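Local structure of putative neuraminyllactose-binding hemagglutinin homolog (Helicobacter pylori, 3BGH) at residues K123-S128 against K154-I159. The protein is of unknown function, but is probably an outer-membrane lipoprotein of the flagellar sheath that may act as a sialyllactose-binding adhesin. Residues are numbered along the deposited sequence; the frame is centred on the assembly and turned at random.
Sequences KVIDMS and KIKAVI. With SO4 (sulfate ion), chain E.
With chi1 at 74°, S128 holds OG between its own N and carbonyl carbon, where the hydroxyl receives the N-H of I155 (N to OG 3.1 Å) while also hydrogen-bonding V152 O; a small hydroxyl suits this place, opposite the break in the partner strand at K154-I155. I159 places CG1 likewise (chi1 49°), and its extended chain carries CD1 to V124 CG1 at 3.7 Å. The same CD1 lies 3.6 Å from D126 OD1, but that buried carboxylate is satisfied by D111 N and H186 ND1. A157, beside D126 on the same face, is small enough for helix 186-208 to pack close, touching A189. Strands 123-137 and 144-161 form an antiparallel beta hairpin at one edge of the chain's mixed sheet, D126 and A157 being a hydrogen-bonded pair with D126 N to A157 O at 2.8 Å. The other face carries I125, M127, K156 and V158: I125 CD1 rests on the aliphatic stem of K156, 3.7 Å from K156 CD, and K156 NZ goes on to a salt bridge with E114. M127 runs alongside K154, SD to CD 3.9 Å, and both pack on Y131 of the second subunit. At the far end, K123 delivers NZ to O4 of a sulfate at 2.8 Å, probably from the crystallisation liquor, which R161 also binds.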
ATOM      1  N   LYS A 123      17.561  -7.602  13.501  1.00 59.04           N
ATOM      2  CA  LYS A 123      16.202  -7.677  13.983  1.00 58.79           C
ATOM      3  C   LYS A 123      15.245  -8.122  12.905  1.00 58.22           C
ATOM      4  O   LYS A 123      15.537  -7.947  11.712  1.00 58.82           O
ATOM      5  CB  LYS A 123      15.759  -6.371  14.648  1.00 58.83           C
ATOM      6  CG  LYS A 123      16.355  -5.140  14.078  1.00 60.06           C
ATOM      7  CD  LYS A 123      16.312  -4.019  15.091  1.00 61.82           C
ATOM      8  CE  LYS A 123      17.075  -2.795  14.556  1.00 62.25           C
ATOM      9  NZ  LYS A 123      17.151  -1.637  15.512  1.00 60.25           N
ATOM     10  N   VAL A 124      14.160  -8.778  13.326  1.00 56.46           N
ATOM     11  CA  VAL A 124      13.066  -9.115  12.433  1.00 54.38           C
ATOM     12  C   VAL A 124      11.946  -8.151  12.787  1.00 54.20           C
ATOM     13  O   VAL A 124      11.778  -7.791  13.969  1.00 54.87           O
ATOM     14  CB  VAL A 124      12.649 -10.556  12.620  1.00 54.97           C
ATOM     15  CG1 VAL A 124      11.563 -10.998  11.591  1.00 52.07           C
ATOM     16  CG2 VAL A 124      13.894 -11.454  12.533  1.00 54.02           C
ATOM     17  N   ILE A 125      11.219  -7.675  11.773  1.00 52.87           N
ATOM     18  CA  ILE A 125      10.175  -6.659  11.978  1.00 50.70           C
ATOM     19  C   ILE A 125       8.930  -7.003  11.182  1.00 50.66           C
ATOM     20  O   ILE A 125       8.976  -7.827  10.278  1.00 50.70           O
ATOM     21  CB  ILE A 125      10.616  -5.254  11.511  1.00 50.44           C
ATOM     22  CG1 ILE A 125      10.639  -5.170   9.979  1.00 49.96           C
ATOM     23  CG2 ILE A 125      11.954  -4.835  12.102  1.00 49.37           C
ATOM     24  CD1 ILE A 125      10.885  -3.824   9.445  1.00 50.08           C
ATOM     25  N   ASP A 126       7.813  -6.381  11.544  1.00 50.46           N
ATOM     26  CA  ASP A 126       6.675  -6.257  10.670  1.00 50.28           C
ATOM     27  C   ASP A 126       6.634  -4.801  10.182  1.00 49.55           C
ATOM     28  O   ASP A 126       7.128  -3.909  10.866  1.00 49.63           O
ATOM     29  CB  ASP A 126       5.389  -6.617  11.412  1.00 50.68           C
ATOM     30  CG  ASP A 126       5.227  -8.113  11.610  1.00 53.49           C
ATOM     31  OD1 ASP A 126       6.004  -8.887  10.987  1.00 55.29           O
ATOM     32  OD2 ASP A 126       4.330  -8.518  12.404  1.00 56.03           O
ATOM     33  N   MET A 127       6.057  -4.564   9.010  1.00 48.29           N
ATOM     34  CA  MET A 127       6.083  -3.241   8.400  1.00 46.81           C
ATOM     35  C   MET A 127       4.846  -3.026   7.559  1.00 46.60           C
ATOM     36  O   MET A 127       4.436  -3.921   6.820  1.00 46.81           O
ATOM     37  CB  MET A 127       7.340  -3.072   7.513  1.00 47.36           C
ATOM     38  CG  MET A 127       7.561  -1.622   6.946  1.00 48.16           C
ATOM     39  SD  MET A 127       9.043  -1.396   5.865  1.00 42.62           S
ATOM     40  CE  MET A 127       8.488  -2.300   4.477  1.00 45.04           C
ATOM     41  N   SER A 128       4.285  -1.826   7.630  1.00 45.85           N
ATOM     42  CA  SER A 128       3.114  -1.508   6.859  1.00 45.63           C
ATOM     43  C   SER A 128       3.384  -0.982   5.447  1.00 45.79           C
ATOM     44  O   SER A 128       4.474  -0.478   5.113  1.00 45.91           O
ATOM     45  CB  SER A 128       2.364  -0.427   7.579  1.00 45.80           C
ATOM     46  OG  SER A 128       3.103   0.759   7.375  1.00 47.28           O
ATOM     47  N   LYS A 154       5.754   2.065   5.496  1.00 49.62           N
ATOM     48  CA  LYS A 154       7.041   2.089   6.249  1.00 50.57           C
ATOM     49  C   LYS A 154       6.950   2.250   7.769  1.00 50.31           C
ATOM     50  O   LYS A 154       7.958   2.519   8.433  1.00 51.10           O
ATOM     51  CB  LYS A 154       8.049   3.105   5.666  1.00 50.63           C
ATOM     52  CG  LYS A 154       8.275   2.980   4.178  1.00 53.73           C
ATOM     53  CD  LYS A 154       9.302   1.940   3.824  1.00 61.77           C
ATOM     54  CE  LYS A 154      10.018   2.300   2.483  1.00 65.21           C
ATOM     55  NZ  LYS A 154      11.090   1.313   2.135  1.00 68.13           N
ATOM     56  N   ILE A 155       5.768   2.076   8.331  1.00 50.30           N
ATOM     57  CA  ILE A 155       5.648   1.962   9.776  1.00 50.93           C
ATOM     58  C   ILE A 155       6.087   0.581  10.324  1.00 51.80           C
ATOM     59  O   ILE A 155       5.531  -0.450   9.939  1.00 52.18           O
ATOM     60  CB  ILE A 155       4.234   2.368  10.242  1.00 51.31           C
ATOM     61  CG1 ILE A 155       3.970   3.842   9.831  1.00 52.27           C
ATOM     62  CG2 ILE A 155       4.137   2.221  11.724  1.00 50.63           C
ATOM     63  CD1 ILE A 155       2.620   4.403  10.198  1.00 50.02           C
ATOM     64  N   LYS A 156       7.052   0.563  11.248  1.00 52.61           N
ATOM     65  CA  LYS A 156       7.688  -0.710  11.667  1.00 53.45           C
ATOM     66  C   LYS A 156       7.504  -1.104  13.144  1.00 54.04           C
ATOM     67  O   LYS A 156       7.487  -0.259  14.054  1.00 54.80           O
ATOM     68  CB  LYS A 156       9.206  -0.738  11.352  1.00 52.74           C
ATOM     69  CG  LYS A 156       9.691   0.011  10.121  1.00 52.75           C
ATOM     70  CD  LYS A 156      11.222  -0.207   9.871  1.00 54.05           C
ATOM     71  CE  LYS A 156      11.799   0.728   8.795  1.00 55.66           C
ATOM     72  NZ  LYS A 156      12.875   0.067   7.938  1.00 56.82           N
ATOM     73  N   ALA A 157       7.390  -2.410  13.373  1.00 54.16           N
ATOM     74  CA  ALA A 157       7.452  -2.954  14.708  1.00 53.86           C
ATOM     75  C   ALA A 157       8.440  -4.109  14.761  1.00 54.33           C
ATOM     76  O   ALA A 157       8.382  -5.046  13.980  1.00 53.41           O
ATOM     77  CB  ALA A 157       6.086  -3.404  15.146  1.00 53.60           C
ATOM     78  N   VAL A 158       9.342  -4.041  15.723  1.00 56.01           N
ATOM     79  CA  VAL A 158      10.298  -5.105  15.933  1.00 57.17           C
ATOM     80  C   VAL A 158       9.623  -6.283  16.624  1.00 58.50           C
ATOM     81  O   VAL A 158       8.954  -6.101  17.642  1.00 58.79           O
ATOM     82  CB  VAL A 158      11.458  -4.622  16.765  1.00 56.63           C
ATOM     83  CG1 VAL A 158      12.431  -5.756  16.998  1.00 56.29           C
ATOM     84  CG2 VAL A 158      12.119  -3.476  16.051  1.00 56.57           C
ATOM     85  N   ILE A 159       9.783  -7.473  16.047  1.00 59.35           N
ATOM     86  CA  ILE A 159       9.256  -8.683  16.642  1.00 61.15           C
ATOM     87  C   ILE A 159      10.350  -9.559  17.262  1.00 62.55           C
ATOM     88  O   ILE A 159      10.100 -10.281  18.226  1.00 62.51           O
ATOM     89  CB  ILE A 159       8.404  -9.510  15.663  1.00 60.69           C
ATOM     90  CG1 ILE A 159       9.117  -9.715  14.334  1.00 61.44           C
ATOM     91  CG2 ILE A 159       7.076  -8.833  15.451  1.00 60.44           C
ATOM     92  CD1 ILE A 159       8.288 -10.515  13.313  1.00 61.78           C
TER
HETATM   93  S   SO4 E   4      17.508  -0.317  18.294  1.00 93.39           S
HETATM   94  O1  SO4 E   4      17.449   0.938  19.045  1.00 93.20           O
HETATM   95  O2  SO4 E   4      18.323  -0.158  17.087  1.00 92.57           O
HETATM   96  O3  SO4 E   4      18.108  -1.337  19.142  1.00 95.17           O
HETATM   97  O4  SO4 E   4      16.158  -0.740  17.954  1.00 93.60           O